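Local atomic coordinates of 3-polyprenyl-4-hydroxybenzoate decarboxylase and related decarboxylases (Pelotomaculum thermopropionicum, PDB entry 6H6X), a protein that probably catalyses the reversible decarboxylation of aromatic acids, such as furandicarboxylic acid, with a prenylated FMN cofactor. Residues 130-142 / 184-197. The protein carries 8 engineered substitutions. Residues are numbered along the deposited sequence; the frame is centred on the assembly and turned at random.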
# COMPACT_ATOMS: atom_id res chain seq x y z
N TYR B 130 -12.37 23.72 -16.54
CA TYR B 130 -12.13 22.70 -17.56
C TYR B 130 -13.24 21.71 -17.63
O TYR B 130 -13.74 21.27 -16.60
CB TYR B 130 -10.85 21.94 -17.27
CG TYR B 130 -9.63 22.52 -17.91
CD1 TYR B 130 -8.96 23.56 -17.33
CD2 TYR B 130 -9.13 22.00 -19.09
CE1 TYR B 130 -7.82 24.10 -17.91
CE2 TYR B 130 -8.01 22.52 -19.68
CZ TYR B 130 -7.36 23.59 -19.06
OH TYR B 130 -6.24 24.14 -19.59
N ILE B 131 -13.62 21.36 -18.85
CA ILE B 131 -14.55 20.25 -19.11
C ILE B 131 -13.65 19.03 -19.22
O ILE B 131 -12.79 18.99 -20.09
CB ILE B 131 -15.33 20.47 -20.43
CG1 ILE B 131 -16.18 21.75 -20.32
CG2 ILE B 131 -16.19 19.27 -20.77
CD1 ILE B 131 -16.90 22.10 -21.59
N THR B 132 -13.84 18.05 -18.33
CA THR B 132 -12.96 16.89 -18.24
C THR B 132 -13.63 15.56 -18.53
O THR B 132 -12.93 14.58 -18.59
CB THR B 132 -12.34 16.78 -16.85
OG1 THR B 132 -13.38 16.80 -15.88
CG2 THR B 132 -11.44 17.98 -16.59
N ALA B 133 -14.95 15.53 -18.71
CA ALA B 133 -15.65 14.27 -18.89
C ALA B 133 -16.48 14.16 -20.17
O ALA B 133 -17.43 13.38 -20.24
CB ALA B 133 -16.51 13.98 -17.69
N ALA B 134 -16.10 14.90 -21.18
CA ALA B 134 -16.84 14.95 -22.42
C ALA B 134 -16.21 13.97 -23.37
O ALA B 134 -15.01 14.02 -23.59
CB ALA B 134 -16.78 16.33 -23.05
N ILE B 135 -17.03 13.08 -23.94
CA ILE B 135 -16.60 12.31 -25.09
C ILE B 135 -16.71 13.18 -26.34
O ILE B 135 -17.69 13.88 -26.53
CB ILE B 135 -17.34 10.97 -25.23
CG1 ILE B 135 -18.83 11.13 -25.55
CG2 ILE B 135 -17.14 10.14 -23.99
CD1 ILE B 135 -19.52 9.79 -25.86
N LEU B 136 -15.68 13.16 -27.16
CA LEU B 136 -15.59 13.98 -28.36
C LEU B 136 -15.77 13.04 -29.56
O LEU B 136 -14.94 12.18 -29.79
CB LEU B 136 -14.23 14.65 -28.44
CG LEU B 136 -14.10 15.75 -29.51
CD1 LEU B 136 -13.01 16.73 -29.10
CD2 LEU B 136 -13.83 15.19 -30.89
N ILE B 137 -16.88 13.22 -30.29
CA ILE B 137 -17.22 12.39 -31.44
C ILE B 137 -16.90 13.21 -32.70
O ILE B 137 -17.31 14.35 -32.82
CB ILE B 137 -18.70 12.01 -31.38
CG1 ILE B 137 -18.97 11.23 -30.12
CG2 ILE B 137 -19.11 11.16 -32.58
CD1 ILE B 137 -20.38 11.40 -29.61
N ALA B 138 -16.14 12.62 -33.61
CA ALA B 138 -15.84 13.25 -34.90
C ALA B 138 -15.72 12.22 -36.04
O ALA B 138 -15.58 11.00 -35.80
CB ALA B 138 -14.57 14.06 -34.78
N ARG B 139 -15.81 12.71 -37.27
CA ARG B 139 -15.62 11.87 -38.46
C ARG B 139 -14.41 12.30 -39.29
O ARG B 139 -14.11 13.48 -39.38
CB ARG B 139 -16.87 11.83 -39.32
CG ARG B 139 -17.97 10.94 -38.75
CD ARG B 139 -19.16 10.77 -39.69
NE ARG B 139 -20.18 9.89 -39.09
CZ ARG B 139 -20.19 8.55 -39.18
NH1 ARG B 139 -19.29 7.88 -39.88
NH2 ARG B 139 -21.14 7.84 -38.58
N ASP B 140 -13.75 11.32 -39.90
CA ASP B 140 -12.62 11.57 -40.80
C ASP B 140 -13.21 12.31 -42.03
O ASP B 140 -14.14 11.83 -42.68
CB ASP B 140 -11.96 10.24 -41.18
CG ASP B 140 -10.64 10.40 -41.94
OD1 ASP B 140 -10.64 11.09 -42.97
OD2 ASP B 140 -9.61 9.81 -41.53
N PRO B 141 -12.71 13.52 -42.30
CA PRO B 141 -13.29 14.28 -43.39
C PRO B 141 -13.09 13.67 -44.81
O PRO B 141 -13.82 14.04 -45.72
CB PRO B 141 -12.64 15.66 -43.24
CG PRO B 141 -11.32 15.38 -42.60
CD PRO B 141 -11.52 14.18 -41.72
N ASP B 142 -12.14 12.74 -44.99
CA ASP B 142 -11.94 12.02 -46.28
C ASP B 142 -12.53 10.60 -46.29
O ASP B 142 -13.22 10.25 -47.23
CB ASP B 142 -10.45 11.92 -46.67
CG ASP B 142 -9.78 13.30 -46.84
OD1 ASP B 142 -10.49 14.30 -47.13
OD2 ASP B 142 -8.54 13.38 -46.69
N LEU B 184 -13.11 21.15 -38.67
CA LEU B 184 -13.55 19.78 -38.37
C LEU B 184 -14.74 19.85 -37.43
O LEU B 184 -14.61 20.34 -36.31
CB LEU B 184 -12.43 18.98 -37.72
CG LEU B 184 -12.81 17.54 -37.39
CD1 LEU B 184 -12.91 16.70 -38.66
CD2 LEU B 184 -11.78 16.97 -36.45
N GLU B 185 -15.89 19.38 -37.89
CA GLU B 185 -17.11 19.33 -37.09
C GLU B 185 -16.99 18.26 -36.00
O GLU B 185 -16.51 17.16 -36.27
CB GLU B 185 -18.32 18.99 -37.98
CG GLU B 185 -18.67 20.08 -38.98
CD GLU B 185 -19.99 19.83 -39.71
OE1 GLU B 185 -20.52 18.68 -39.73
OE2 GLU B 185 -20.51 20.81 -40.28
N ILE B 186 -17.42 18.59 -34.78
CA ILE B 186 -17.36 17.66 -33.65
C ILE B 186 -18.58 17.79 -32.81
O ILE B 186 -19.26 18.81 -32.82
CB ILE B 186 -16.14 17.90 -32.73
CG1 ILE B 186 -16.23 19.22 -31.97
CG2 ILE B 186 -14.83 17.84 -33.54
CD1 ILE B 186 -15.10 19.41 -30.99
N ALA B 187 -18.82 16.76 -32.03
CA ALA B 187 -19.73 16.86 -30.92
C ALA B 187 -19.15 16.35 -29.59
O ALA B 187 -18.36 15.40 -29.57
CB ALA B 187 -21.01 16.11 -31.27
N LEU B 188 -19.55 17.01 -28.52
CA LEU B 188 -19.09 16.69 -27.19
C LEU B 188 -20.27 16.22 -26.40
O LEU B 188 -21.24 16.94 -26.31
CB LEU B 188 -18.55 17.94 -26.53
CG LEU B 188 -17.34 18.54 -27.26
CD1 LEU B 188 -17.08 19.90 -26.65
CD2 LEU B 188 -16.13 17.66 -27.08
N ALA B 189 -20.20 15.02 -25.82
CA ALA B 189 -21.29 14.56 -24.94
C ALA B 189 -20.83 14.32 -23.52
O ALA B 189 -19.83 13.68 -23.33
CB ALA B 189 -21.87 13.30 -25.51
N ILE B 190 -21.61 14.79 -22.56
CA ILE B 190 -21.28 14.80 -21.15
C ILE B 190 -22.40 14.14 -20.41
O ILE B 190 -23.56 14.43 -20.63
CB ILE B 190 -21.10 16.22 -20.64
CG1 ILE B 190 -19.94 16.93 -21.34
CG2 ILE B 190 -20.84 16.22 -19.13
CD1 ILE B 190 -19.91 18.44 -21.08
N GLY B 191 -22.08 13.19 -19.54
CA GLY B 191 -23.12 12.55 -18.74
C GLY B 191 -23.60 11.34 -19.48
O GLY B 191 -24.77 11.27 -19.94
N VAL B 192 -22.70 10.38 -19.59
CA VAL B 192 -23.02 9.10 -20.20
C VAL B 192 -22.72 7.97 -19.26
O VAL B 192 -22.11 8.11 -18.20
CB VAL B 192 -22.28 8.92 -21.53
CG1 VAL B 192 -22.69 9.97 -22.54
CG2 VAL B 192 -20.75 8.95 -21.36
N HIS B 193 -23.21 6.81 -19.63
CA HIS B 193 -22.97 5.62 -18.88
C HIS B 193 -21.46 5.33 -18.85
O HIS B 193 -20.80 5.53 -19.85
CB HIS B 193 -23.73 4.47 -19.54
CG HIS B 193 -23.78 3.25 -18.70
ND1 HIS B 193 -22.78 2.30 -18.73
CD2 HIS B 193 -24.70 2.81 -17.81
CE1 HIS B 193 -23.10 1.32 -17.89
NE2 HIS B 193 -24.26 1.61 -17.33
N PRO B 194 -20.93 4.83 -17.73
CA PRO B 194 -19.51 4.47 -17.69
C PRO B 194 -18.98 3.52 -18.75
O PRO B 194 -17.79 3.60 -19.10
CB PRO B 194 -19.36 3.81 -16.32
CG PRO B 194 -20.42 4.48 -15.47
CD PRO B 194 -21.58 4.68 -16.40
N ALA B 195 -19.82 2.63 -19.27
CA ALA B 195 -19.38 1.76 -20.36
C ALA B 195 -19.03 2.55 -21.57
O ALA B 195 -18.13 2.16 -22.33
CB ALA B 195 -20.45 0.73 -20.73
N VAL B 196 -19.73 3.66 -21.79
CA VAL B 196 -19.44 4.50 -22.96
C VAL B 196 -18.09 5.23 -22.80
O VAL B 196 -17.33 5.36 -23.78
CB VAL B 196 -20.60 5.47 -23.24
CG1 VAL B 196 -20.30 6.33 -24.45
CG2 VAL B 196 -21.93 4.69 -23.43
N LEU B 197 -17.81 5.68 -21.57
CA LEU B 197 -16.57 6.35 -21.22
C LEU B 197 -15.42 5.38 -21.34
O LEU B 197 -14.39 5.71 -21.92
CB LEU B 197 -16.63 6.92 -19.80
CG LEU B 197 -17.61 8.05 -19.54
CD1 LEU B 197 -17.72 8.34 -18.06
CD2 LEU B 197 -17.26 9.30 -20.26
O HOH W 1 -19.48 12.13 -19.18
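L136 and L188 face each other as an antiparallel non-hydrogen-bonded pair, their side chains on the same face of the sheet as A134, A138, I186 and I190. From L136 CB outward, CB lies 3.8 Å from L188 CD2. CG touches that same methyl, CD1 touches both that methyl and I186 CD1, and CD2 turns to I186 CG2, 3.9 Å away. CG stands anti to the backbone N (chi1 -169°), which sets it against L188 CD2. Cut back to an alanine, this position would probably leave L188 CD2 and the I186 methyls without their apolar cover and open a gap beside L170 and H151, a residue that binds the prenylated FMN. The flanking pairs carry the hydrogen bonds: I137 N reaches A187 O at 2.7 Å with an almost straight N-H, while A189 N donates to I135 O within the carbonyl plane. These strands belong to the antiparallel sheet of the Rift-related, flavin-binding domain, where 130-139 is flanked by 146-157 and 184-190. On the other face, I135 CG1 packs 3.7 Å from A189 CB; its CD1 meets V196 CG1 and its CG2 meets L197 CD2, both side chains crossed at about a right angle, joining the sheet to helix 194-199. Near the cofactor pocket lined by T132, a water donates to A133 O (2.6 Å) and accepts from G191 N (2.8 Å), linking the two segments.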